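Local atomic coordinates of lipoprotein (Clostridium difficile, PDB entry 4OTE), a protein that probably binds methionine as the substrate-binding lipoprotein of an ABC importer and is seen here holding selenomethionine between two lobes. Residues K30-E35 with I213-D218; P63-A68 with I76-K81; D98-G103 with V166-I171. All coordinates share one frame; numbering follows the deposited sequence.

Interaction 1: residues K30-E35 with I213-D218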
loop_
_atom_site.group_PDB
_atom_site.type_symbol
_atom_site.label_atom_id
_atom_site.label_comp_id
_atom_site.label_asym_id
_atom_site.label_seq_id
_atom_site.Cartn_x
_atom_site.Cartn_y
_atom_site.Cartn_z
ATOM N N LYS A 30 -6.180 -17.965 -20.963
ATOM C CA LYS A 30 -6.743 -16.925 -21.828
ATOM C C LYS A 30 -5.894 -16.705 -23.084
ATOM O O LYS A 30 -6.175 -15.796 -23.871
ATOM C CB LYS A 30 -6.875 -15.594 -21.078
ATOM C CG LYS A 30 -7.478 -15.684 -19.682
ATOM C CD LYS A 30 -8.899 -16.208 -19.692
ATOM C CE LYS A 30 -9.451 -16.294 -18.278
ATOM N NZ LYS A 30 -10.767 -16.991 -18.226
ATOM N N GLY A 31 -4.857 -17.524 -23.260
ATOM C CA GLY A 31 -3.998 -17.463 -24.436
ATOM C C GLY A 31 -2.894 -16.431 -24.349
ATOM O O GLY A 31 -2.372 -16.007 -25.368
ATOM N N TYR A 32 -2.524 -16.034 -23.132
ATOM C CA TYR A 32 -1.478 -15.030 -22.934
ATOM C C TYR A 32 -0.384 -15.540 -22.014
ATOM O O TYR A 32 -0.635 -16.350 -21.126
ATOM C CB TYR A 32 -2.072 -13.741 -22.355
ATOM C CG TYR A 32 -2.867 -12.943 -23.355
ATOM C CD1 TYR A 32 -4.198 -13.251 -23.616
ATOM C CD2 TYR A 32 -2.287 -11.885 -24.052
ATOM C CE1 TYR A 32 -4.931 -12.526 -24.539
ATOM C CE2 TYR A 32 -3.014 -11.152 -24.975
ATOM C CZ TYR A 32 -4.333 -11.477 -25.214
ATOM O OH TYR A 32 -5.058 -10.758 -26.127
ATOM N N THR A 33 0.831 -15.053 -22.230
ATOM C CA THR A 33 1.946 -15.336 -21.340
ATOM C C THR A 33 2.159 -14.120 -20.450
ATOM O O THR A 33 2.094 -12.988 -20.925
ATOM C CB THR A 33 3.217 -15.650 -22.141
ATOM O OG1 THR A 33 2.985 -16.815 -22.943
ATOM C CG2 THR A 33 4.400 -15.905 -21.215
ATOM N N LEU A 34 2.382 -14.350 -19.160
ATOM C CA LEU A 34 2.611 -13.263 -18.212
ATOM C C LEU A 34 4.063 -13.220 -17.776
ATOM O O LEU A 34 4.637 -14.253 -17.454
ATOM C CB LEU A 34 1.746 -13.435 -16.965
ATOM C CG LEU A 34 2.022 -12.417 -15.849
ATOM C CD1 LEU A 34 1.421 -11.068 -16.207
ATOM C CD2 LEU A 34 1.504 -12.899 -14.503
ATOM N N GLU A 35 4.641 -12.021 -17.784
ATOM C CA GLU A 35 5.929 -11.780 -17.155
ATOM C C GLU A 35 5.765 -10.702 -16.094
ATOM O O GLU A 35 5.241 -9.626 -16.369
ATOM C CB GLU A 35 6.970 -11.360 -18.186
ATOM C CG GLU A 35 7.303 -12.459 -19.176
ATOM C CD GLU A 35 8.360 -12.038 -20.168
ATOM O OE1 GLU A 35 9.454 -11.626 -19.729
ATOM O OE2 GLU A 35 8.099 -12.120 -21.387
ATOM N N ILE A 213 -5.225 -5.643 -20.938
ATOM C CA ILE A 213 -5.683 -5.048 -19.683
ATOM C C ILE A 213 -6.965 -5.746 -19.243
ATOM O O ILE A 213 -7.165 -6.032 -18.061
ATOM C CB ILE A 213 -5.910 -3.528 -19.838
ATOM C CG1 ILE A 213 -4.580 -2.820 -20.127
ATOM C CG2 ILE A 213 -6.569 -2.930 -18.601
ATOM C CD1 ILE A 213 -3.506 -3.045 -19.082
ATOM N N LYS A 214 -7.818 -6.026 -20.218
ATOM C CA LYS A 214 -9.053 -6.758 -19.997
ATOM C C LYS A 214 -8.794 -8.150 -19.415
ATOM O O LYS A 214 -9.458 -8.560 -18.458
ATOM C CB LYS A 214 -9.794 -6.868 -21.323
ATOM C CG LYS A 214 -11.203 -7.399 -21.240
ATOM C CD LYS A 214 -11.861 -7.284 -22.605
ATOM C CE LYS A 214 -12.515 -8.586 -23.016
ATOM N NZ LYS A 214 -13.591 -8.972 -22.067
ATOM N N VAL A 215 -7.829 -8.869 -19.987
ATOM C CA VAL A 215 -7.456 -10.197 -19.490
ATOM C C VAL A 215 -6.941 -10.117 -18.051
ATOM O O VAL A 215 -7.314 -10.929 -17.211
ATOM C CB VAL A 215 -6.400 -10.879 -20.397
ATOM C CG1 VAL A 215 -5.660 -11.998 -19.665
ATOM C CG2 VAL A 215 -7.059 -11.425 -21.656
ATOM N N LEU A 216 -6.086 -9.138 -17.781
ATOM C CA LEU A 216 -5.497 -8.969 -16.452
ATOM C C LEU A 216 -6.548 -8.668 -15.397
ATOM O O LEU A 216 -6.522 -9.244 -14.310
ATOM C CB LEU A 216 -4.450 -7.852 -16.457
ATOM C CG LEU A 216 -3.073 -8.192 -17.026
ATOM C CD1 LEU A 216 -2.226 -6.929 -17.068
ATOM C CD2 LEU A 216 -2.386 -9.271 -16.202
ATOM N N GLN A 217 -7.474 -7.768 -15.714
ATOM C CA GLN A 217 -8.505 -7.393 -14.754
ATOM C C GLN A 217 -9.547 -8.491 -14.573
ATOM O O GLN A 217 -10.161 -8.581 -13.512
ATOM C CB GLN A 217 -9.146 -6.059 -15.130
ATOM C CG GLN A 217 -8.174 -4.895 -14.990
ATOM C CD GLN A 217 -8.861 -3.570 -14.761
ATOM O OE1 GLN A 217 -8.803 -3.017 -13.666
ATOM N NE2 GLN A 217 -9.519 -3.056 -15.791
ATOM N N ASP A 218 -9.724 -9.334 -15.589
ATOM C CA ASP A 218 -10.568 -10.521 -15.459
ATOM C C ASP A 218 -9.980 -11.491 -14.439
ATOM O O ASP A 218 -10.653 -11.859 -13.477
ATOM C CB ASP A 218 -10.757 -11.231 -16.811
ATOM C CG ASP A 218 -11.893 -10.642 -17.631
ATOM O OD1 ASP A 218 -12.606 -9.752 -17.116
ATOM O OD2 ASP A 218 -12.077 -11.078 -18.792
#
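Val215 pushes its two methyl groups between the aliphatic base of Lys30 and the ring of Tyr32, overlapping both. The setting is one alpha/beta lobe of a periplasmic-binding-protein fold, where helix 211-220 packs against the end of helix 24-29 and the start of strand 33-39. The branches of the valine divide the work. CG1 lies alongside the lysine, 4.1 Å from Lys30 CB, and the two side chains pass each other in opposite directions. CG2 takes the other neighbour and comes within 3.7 Å of Tyr32 CE1, meeting the ring at a slant. With CG1 set anti to the backbone N (chi1 160°), the second methyl is carried toward the tyrosine.

The turn between these two partners is made by Gly31, which ends helix 24-29 in a Schellman motif; its positive phi (84°) lets the chain leave the helix and enter the strand. Tyr32 is buried, yet its hydroxyl is hydrogen-bonded to Glu211 OE1, and Lys5 makes a cation-pi contact with the ring. The tyrosine is thus held at its hydroxyl by Glu211 and at its ring by Lys5.

Further along the strand, Leu34 continues the apolar seam toward Leu216, which also packs on Ile7 and Val9 of the adjoining strand and on Ile27. The helix is thereby packed against sheet and turn alike, by apolar contact, with no hydrogen bond between the two segments. Lys30 NZ stays 6.1 Å from Asp218 OD2, too far for a salt bridge, although the opposite charges may attract weakly. At the Leu34 end the contact is methyl to methyl, Leu34 CD1 standing 4.2 Å from Leu216 CD2.

Interaction 2: residues P63-A68 with I76-K81; sequences PYLKEA and IMAGKK. With MSE (selenomethionine), chain C.
Leu65 and Ala78 mark the closest backbone passage, their CA atoms 7.2 Å apart, where helix 63-68 runs nearly antiparallel to strand 76-81 (170°) at an axial separation of 8.5 Å. Leu65 carries almost all of the contact. Its CG, anti to the backbone N (chi1 -179°), is directed at the strand, and the two methyls then land on different parts of it. CD1 rests against the peptide joining Met77 to Ala78, 3.7 Å from Met77 C, while CD2 lies nearer the carbonyl oxygen of Ile76. Ile76 answers from the strand: its CG1 reaches within 4.1 Å of Leu65 CG, the two side chains crossing at a slant. Ala78 adds a small methyl beside Leu65 CD1, so the branched leucine spans three successive strand residues. The preceding residue of the helix, Tyr64, serves the ligand. It turns its ring to the bound selenomethionine, whose methyl CE sits 3.8 Å above the ring plane, over its centre, and Tyr64 CB lies 3.6 Å from the ligand SE. A hydrogen bond from Tyr64 OH to the carbonyl of Tyr42, another pocket residue, helps to fix the ring. Strands 60-61 and 76-84 both pair antiparallel with 199-204, so this helix-on-strand packing belongs to a beta-alpha-beta unit whose helix lends a wall to the pocket that holds selenomethionine, probably the site of methionine.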
loop_
_atom_site.group_PDB
_atom_site.type_symbol
_atom_site.label_atom_id
_atom_site.label_comp_id
_atom_site.label_asym_id
_atom_site.label_seq_id
_atom_site.Cartn_x
_atom_site.Cartn_y
_atom_site.Cartn_z
ATOM N N PRO A 63 -5.615 7.256 -5.254
ATOM C CA PRO A 63 -5.132 8.541 -4.732
ATOM C C PRO A 63 -3.636 8.771 -4.960
ATOM O O PRO A 63 -3.233 9.873 -5.314
ATOM C CB PRO A 63 -5.446 8.451 -3.238
ATOM C CG PRO A 63 -6.641 7.568 -3.176
ATOM C CD PRO A 63 -6.439 6.545 -4.259
ATOM N N TYR A 64 -2.829 7.732 -4.774
ATOM C CA TYR A 64 -1.395 7.818 -5.029
ATOM C C TYR A 64 -1.136 8.081 -6.505
ATOM O O TYR A 64 -0.319 8.931 -6.852
ATOM C CB TYR A 64 -0.684 6.529 -4.606
ATOM C CG TYR A 64 0.815 6.613 -4.742
ATOM C CD1 TYR A 64 1.599 7.124 -3.710
ATOM C CD2 TYR A 64 1.450 6.200 -5.909
ATOM C CE1 TYR A 64 2.978 7.212 -3.839
ATOM C CE2 TYR A 64 2.826 6.281 -6.045
ATOM C CZ TYR A 64 3.584 6.780 -5.008
ATOM O OH TYR A 64 4.946 6.859 -5.151
ATOM N N LEU A 65 -1.842 7.349 -7.364
ATOM C CA LEU A 65 -1.721 7.522 -8.809
ATOM C C LEU A 65 -2.080 8.952 -9.222
ATOM O O LEU A 65 -1.340 9.584 -9.971
ATOM C CB LEU A 65 -2.598 6.502 -9.545
ATOM C CG LEU A 65 -2.574 6.540 -11.080
ATOM C CD1 LEU A 65 -2.785 5.145 -11.656
ATOM C CD2 LEU A 65 -3.610 7.513 -11.641
ATOM N N LYS A 66 -3.203 9.462 -8.728
ATOM C CA LYS A 66 -3.624 10.832 -9.046
ATOM C C LYS A 66 -2.561 11.853 -8.654
ATOM O O LYS A 66 -2.296 12.801 -9.396
ATOM C CB LYS A 66 -4.963 11.174 -8.381
ATOM C CG LYS A 66 -6.165 10.584 -9.101
ATOM C CD LYS A 66 -7.477 10.950 -8.423
ATOM C CE LYS A 66 -8.663 10.362 -9.174
ATOM N NZ LYS A 66 -9.956 10.543 -8.455
ATOM N N GLU A 67 -1.946 11.646 -7.498
ATOM C CA GLU A 67 -0.864 12.509 -7.051
ATOM C C GLU A 67 0.371 12.358 -7.947
ATOM O O GLU A 67 1.051 13.343 -8.240
ATOM C CB GLU A 67 -0.518 12.224 -5.585
ATOM C CG GLU A 67 0.237 13.344 -4.888
ATOM C CD GLU A 67 -0.464 14.696 -4.982
ATOM O OE1 GLU A 67 -1.597 14.824 -4.471
ATOM O OE2 GLU A 67 0.119 15.636 -5.562
ATOM N N ALA A 68 0.645 11.134 -8.396
ATOM C CA ALA A 68 1.765 10.875 -9.301
ATOM C C ALA A 68 1.540 11.535 -10.658
ATOM O O ALA A 68 2.474 12.077 -11.246
ATOM C CB ALA A 68 1.977 9.378 -9.476
ATOM N N ILE A 76 -1.459 7.943 -17.278
ATOM C CA ILE A 76 -1.852 6.649 -16.724
ATOM C C ILE A 76 -3.158 6.745 -15.946
ATOM O O ILE A 76 -3.633 7.832 -15.634
ATOM C CB ILE A 76 -0.745 6.047 -15.832
ATOM C CG1 ILE A 76 -0.481 6.931 -14.611
ATOM C CG2 ILE A 76 0.525 5.852 -16.647
ATOM C CD1 ILE A 76 0.611 6.410 -13.703
HETATM N N MSE A 77 -3.712 5.586 -15.617
HETATM C CA MSE A 77 -5.094 5.476 -15.178
HETATM C C MSE A 77 -5.277 4.334 -14.218
HETATM O O MSE A 77 -4.622 3.310 -14.348
HETATM C CB MSE A 77 -5.811 5.151 -16.477
HETATM C CG MSE A 77 -7.236 5.630 -16.520
HETATM SE SE MSE A 77 -7.998 4.763 -18.109
HETATM C CE MSE A 77 -9.528 3.992 -17.131
ATOM N N ALA A 78 -6.185 4.491 -13.260
ATOM C CA ALA A 78 -6.513 3.425 -12.307
ATOM C C ALA A 78 -7.619 2.514 -12.852
ATOM O O ALA A 78 -8.597 2.994 -13.424
ATOM C CB ALA A 78 -6.944 4.025 -10.979
ATOM N N GLY A 79 -7.457 1.204 -12.670
ATOM C CA GLY A 79 -8.471 0.229 -13.068
ATOM C C GLY A 79 -9.461 -0.046 -11.948
ATOM O O GLY A 79 -9.682 0.800 -11.086
ATOM N N LYS A 80 -10.048 -1.238 -11.956
ATOM C CA LYS A 80 -10.989 -1.660 -10.912
ATOM C C LYS A 80 -10.296 -1.872 -9.562
ATOM O O LYS A 80 -9.147 -2.325 -9.512
ATOM C CB LYS A 80 -11.673 -2.966 -11.323
ATOM C CG LYS A 80 -12.516 -2.859 -12.585
ATOM C CD LYS A 80 -13.072 -4.212 -13.004
ATOM C CE LYS A 80 -13.978 -4.076 -14.220
ATOM N NZ LYS A 80 -14.324 -5.397 -14.813
ATOM N N LYS A 81 -11.002 -1.558 -8.475
ATOM C CA LYS A 81 -10.506 -1.802 -7.116
ATOM C C LYS A 81 -10.327 -3.307 -6.879
ATOM O O LYS A 81 -11.219 -4.090 -7.204
ATOM C CB LYS A 81 -11.488 -1.261 -6.077
ATOM C CG LYS A 81 -11.730 0.241 -6.109
ATOM C CD LYS A 81 -12.683 0.617 -4.982
ATOM C CE LYS A 81 -13.273 2.013 -5.126
ATOM N NZ LYS A 81 -12.270 3.066 -5.431
HETATM N N MSE C 301 0.134 -1.339 -0.488
HETATM C CA MSE C 301 0.226 0.129 -0.186
HETATM C C MSE C 301 -0.939 0.516 0.657
HETATM O O MSE C 301 -2.093 0.296 0.274
HETATM O OXT MSE C 301 -0.741 1.066 1.742
HETATM C CB MSE C 301 0.235 1.001 -1.440
HETATM C CG MSE C 301 0.492 2.474 -1.107
HETATM SE SE MSE C 301 0.309 3.600 -2.717
HETATM C CE MSE C 301 1.957 3.025 -3.605
#

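Interaction 3: residues D98-G103 with V166-I171; sequences DEFKKG and VTAAFI. With ZN (zinc ion), chain K; ZN (zinc ion), chain E.
With CG anti to its own carbonyl carbon (chi1 -82°), the ring of Phe100 leans in toward the start of strand 168-171, and Thr167, whose CG2 is anti to the backbone N with OG1 beside that N (chi1 -52°), sends the methyl to meet it. The approach is close: Phe100 CE1 lies 3.6 Å from Thr167 CG2, and the methyl comes at the ring obliquely while the two side chains slide past each other in opposite senses. Ala168 touches a different part of the same ring. Its CB sits near the ring plane, at the edge, 3.7 Å from Phe100 CZ. Two neighbouring residues of the second segment thus share one aromatic ring, and the threonine divides its duties, giving its methyl to Phe100 and its OG1 to a hydrogen bond with the backbone N of Thr105.

The fold explains the meeting. In the five-stranded mixed sheet of this lobe, strand 168-171 lies between 88-90 and 105-109, and segment 98-103 belongs to the connection that joins those two neighbours, passing across the beginning of the strand between them. Phe100 also packs on Ile106, while backbone bonds from Ala168 to Thr105 and Ala107 hold the strand in its place. Gly103, with positive phi (93°), turns the chain toward strand 105-109, and Lys101 forms a salt bridge with Asp104 at this corner.

The residues ahead of Phe100 face outward to metal. Glu99 binds one zinc ion through OE2, and that ion has a further ligand from beyond these two segments; Glu99 OE1 accepts a hydrogen bond from Lys95 N. Asp98 holds another zinc loosely through OD1, at 2.6 Å, where four waters supply the remaining ligands found. One of those waters, 2.0 Å from the zinc, also donates a hydrogen bond to Asp98 OD2, at 2.8 Å.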
loop_
_atom_site.group_PDB
_atom_site.type_symbol
_atom_site.label_atom_id
_atom_site.label_comp_id
_atom_site.label_asym_id
_atom_site.label_seq_id
_atom_site.Cartn_x
_atom_site.Cartn_y
_atom_site.Cartn_z
ATOM N N ASP A 98 -2.802 1.500 24.244
ATOM C CA ASP A 98 -3.023 1.989 25.608
ATOM C C ASP A 98 -1.726 2.171 26.407
ATOM O O ASP A 98 -1.719 2.887 27.405
ATOM C CB ASP A 98 -3.946 1.034 26.382
ATOM C CG ASP A 98 -5.354 0.975 25.811
ATOM O OD1 ASP A 98 -5.758 1.923 25.105
ATOM O OD2 ASP A 98 -6.060 -0.023 26.073
ATOM N N GLU A 99 -0.645 1.521 25.973
ATOM C CA GLU A 99 0.622 1.538 26.707
ATOM C C GLU A 99 1.567 2.681 26.312
ATOM O O GLU A 99 2.671 2.773 26.847
ATOM C CB GLU A 99 1.332 0.188 26.548
ATOM C CG GLU A 99 0.519 -0.978 27.093
ATOM C CD GLU A 99 1.259 -2.303 27.039
ATOM O OE1 GLU A 99 1.578 -2.774 25.926
ATOM O OE2 GLU A 99 1.501 -2.892 28.114
ATOM N N PHE A 100 1.145 3.548 25.387
ATOM C CA PHE A 100 1.939 4.732 25.040
ATOM C C PHE A 100 2.082 5.656 26.253
ATOM O O PHE A 100 1.146 5.812 27.037
ATOM C CB PHE A 100 1.330 5.505 23.856
ATOM C CG PHE A 100 1.676 4.932 22.502
ATOM C CD1 PHE A 100 3.002 4.825 22.093
ATOM C CD2 PHE A 100 0.677 4.512 21.631
ATOM C CE1 PHE A 100 3.322 4.297 20.852
ATOM C CE2 PHE A 100 0.993 3.984 20.387
ATOM C CZ PHE A 100 2.316 3.877 19.997
ATOM N N LYS A 101 3.263 6.251 26.401
ATOM C CA LYS A 101 3.569 7.156 27.515
ATOM C C LYS A 101 4.452 8.309 27.034
ATOM O O LYS A 101 4.883 8.320 25.881
ATOM C CB LYS A 101 4.266 6.392 28.649
ATOM C CG LYS A 101 5.452 5.545 28.207
ATOM C CD LYS A 101 6.553 5.518 29.258
ATOM C CE LYS A 101 7.611 4.461 28.966
ATOM N NZ LYS A 101 8.105 4.468 27.559
ATOM N N LYS A 102 4.712 9.270 27.921
ATOM C CA LYS A 102 5.587 10.412 27.613
ATOM C C LYS A 102 6.941 9.968 27.070
ATOM O O LYS A 102 7.558 9.047 27.605
ATOM C CB LYS A 102 5.808 11.298 28.849
ATOM C CG LYS A 102 5.105 12.650 28.807
ATOM C CD LYS A 102 3.624 12.542 29.131
ATOM C CE LYS A 102 2.997 13.919 29.287
ATOM N NZ LYS A 102 1.622 13.848 29.854
ATOM N N GLY A 103 7.388 10.624 26.001
ATOM C CA GLY A 103 8.694 10.350 25.414
ATOM C C GLY A 103 8.684 9.334 24.285
ATOM O O GLY A 103 9.628 9.282 23.494
ATOM N N VAL A 166 12.582 2.656 18.052
ATOM C CA VAL A 166 11.383 3.466 18.309
ATOM C C VAL A 166 10.341 2.647 19.066
ATOM O O VAL A 166 10.489 1.437 19.206
ATOM C CB VAL A 166 10.758 4.017 17.002
ATOM C CG1 VAL A 166 11.775 4.849 16.233
ATOM C CG2 VAL A 166 10.209 2.891 16.129
ATOM N N THR A 167 9.296 3.307 19.559
ATOM C CA THR A 167 8.246 2.622 20.316
ATOM C C THR A 167 7.326 1.842 19.386
ATOM O O THR A 167 7.018 0.686 19.651
ATOM C CB THR A 167 7.388 3.596 21.147
ATOM O OG1 THR A 167 8.236 4.432 21.942
ATOM C CG2 THR A 167 6.434 2.827 22.064
ATOM N N ALA A 168 6.886 2.494 18.312
ATOM C CA ALA A 168 6.029 1.871 17.303
ATOM C C ALA A 168 6.260 2.505 15.931
ATOM O O ALA A 168 6.872 3.566 15.836
ATOM C CB ALA A 168 4.570 2.005 17.702
ATOM N N ALA A 169 5.766 1.855 14.875
ATOM C CA ALA A 169 5.925 2.369 13.512
ATOM C C ALA A 169 4.794 1.929 12.579
ATOM O O ALA A 169 4.366 0.773 12.618
ATOM C CB ALA A 169 7.266 1.933 12.944
ATOM N N PHE A 170 4.312 2.862 11.758
ATOM C CA PHE A 170 3.355 2.557 10.688
ATOM C C PHE A 170 4.117 2.035 9.469
ATOM O O PHE A 170 4.987 2.732 8.940
ATOM C CB PHE A 170 2.561 3.807 10.279
ATOM C CG PHE A 170 1.353 4.083 11.139
ATOM C CD1 PHE A 170 0.236 3.264 11.075
ATOM C CD2 PHE A 170 1.319 5.187 11.982
ATOM C CE1 PHE A 170 -0.882 3.524 11.852
ATOM C CE2 PHE A 170 0.205 5.447 12.764
ATOM C CZ PHE A 170 -0.898 4.618 12.695
ATOM N N ILE A 171 3.796 0.818 9.027
ATOM C CA ILE A 171 4.498 0.195 7.899
ATOM C C ILE A 171 3.526 -0.436 6.899
ATOM O O ILE A 171 2.683 -1.267 7.264
ATOM C CB ILE A 171 5.498 -0.885 8.377
ATOM C CG1 ILE A 171 6.414 -0.333 9.476
ATOM C CG2 ILE A 171 6.339 -1.390 7.207
ATOM C CD1 ILE A 171 7.404 -1.336 10.026
HETATM ZN ZN ZN K . -7.996 0.994 24.282
HETATM ZN ZN ZN E . 1.826 -4.690 27.909
HETATM O O HOH W 1 -8.807 0.208 25.891
HETATM O O HOH W 2 -7.528 2.283 22.143
HETATM O O HOH W 3 -8.458 2.882 24.827
HETATM O O HOH W 4 -9.802 0.452 22.571
#

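In the fold
Interactions 1 and 2 serve the same sheet from centres 20 Å apart and meet directly: Gln217 OE1 lies 2.8 Å from Lys80 N, a probable hydrogen bond. Along the chain, 63-68 with 76-81 is nested inside the long loop closed by interaction 1, and so is interaction 3, which belongs to the other sheet. Its centre is 44 Å from that of interaction 1 and 32 Å from that of interaction 2, with nearest atoms of the latter pair about 13 Å apart. The selenomethionine pocket draws on both sides: Tyr64 comes from interaction 2, whereas Asp172 follows 166-171 directly, with Thr174 two residues on.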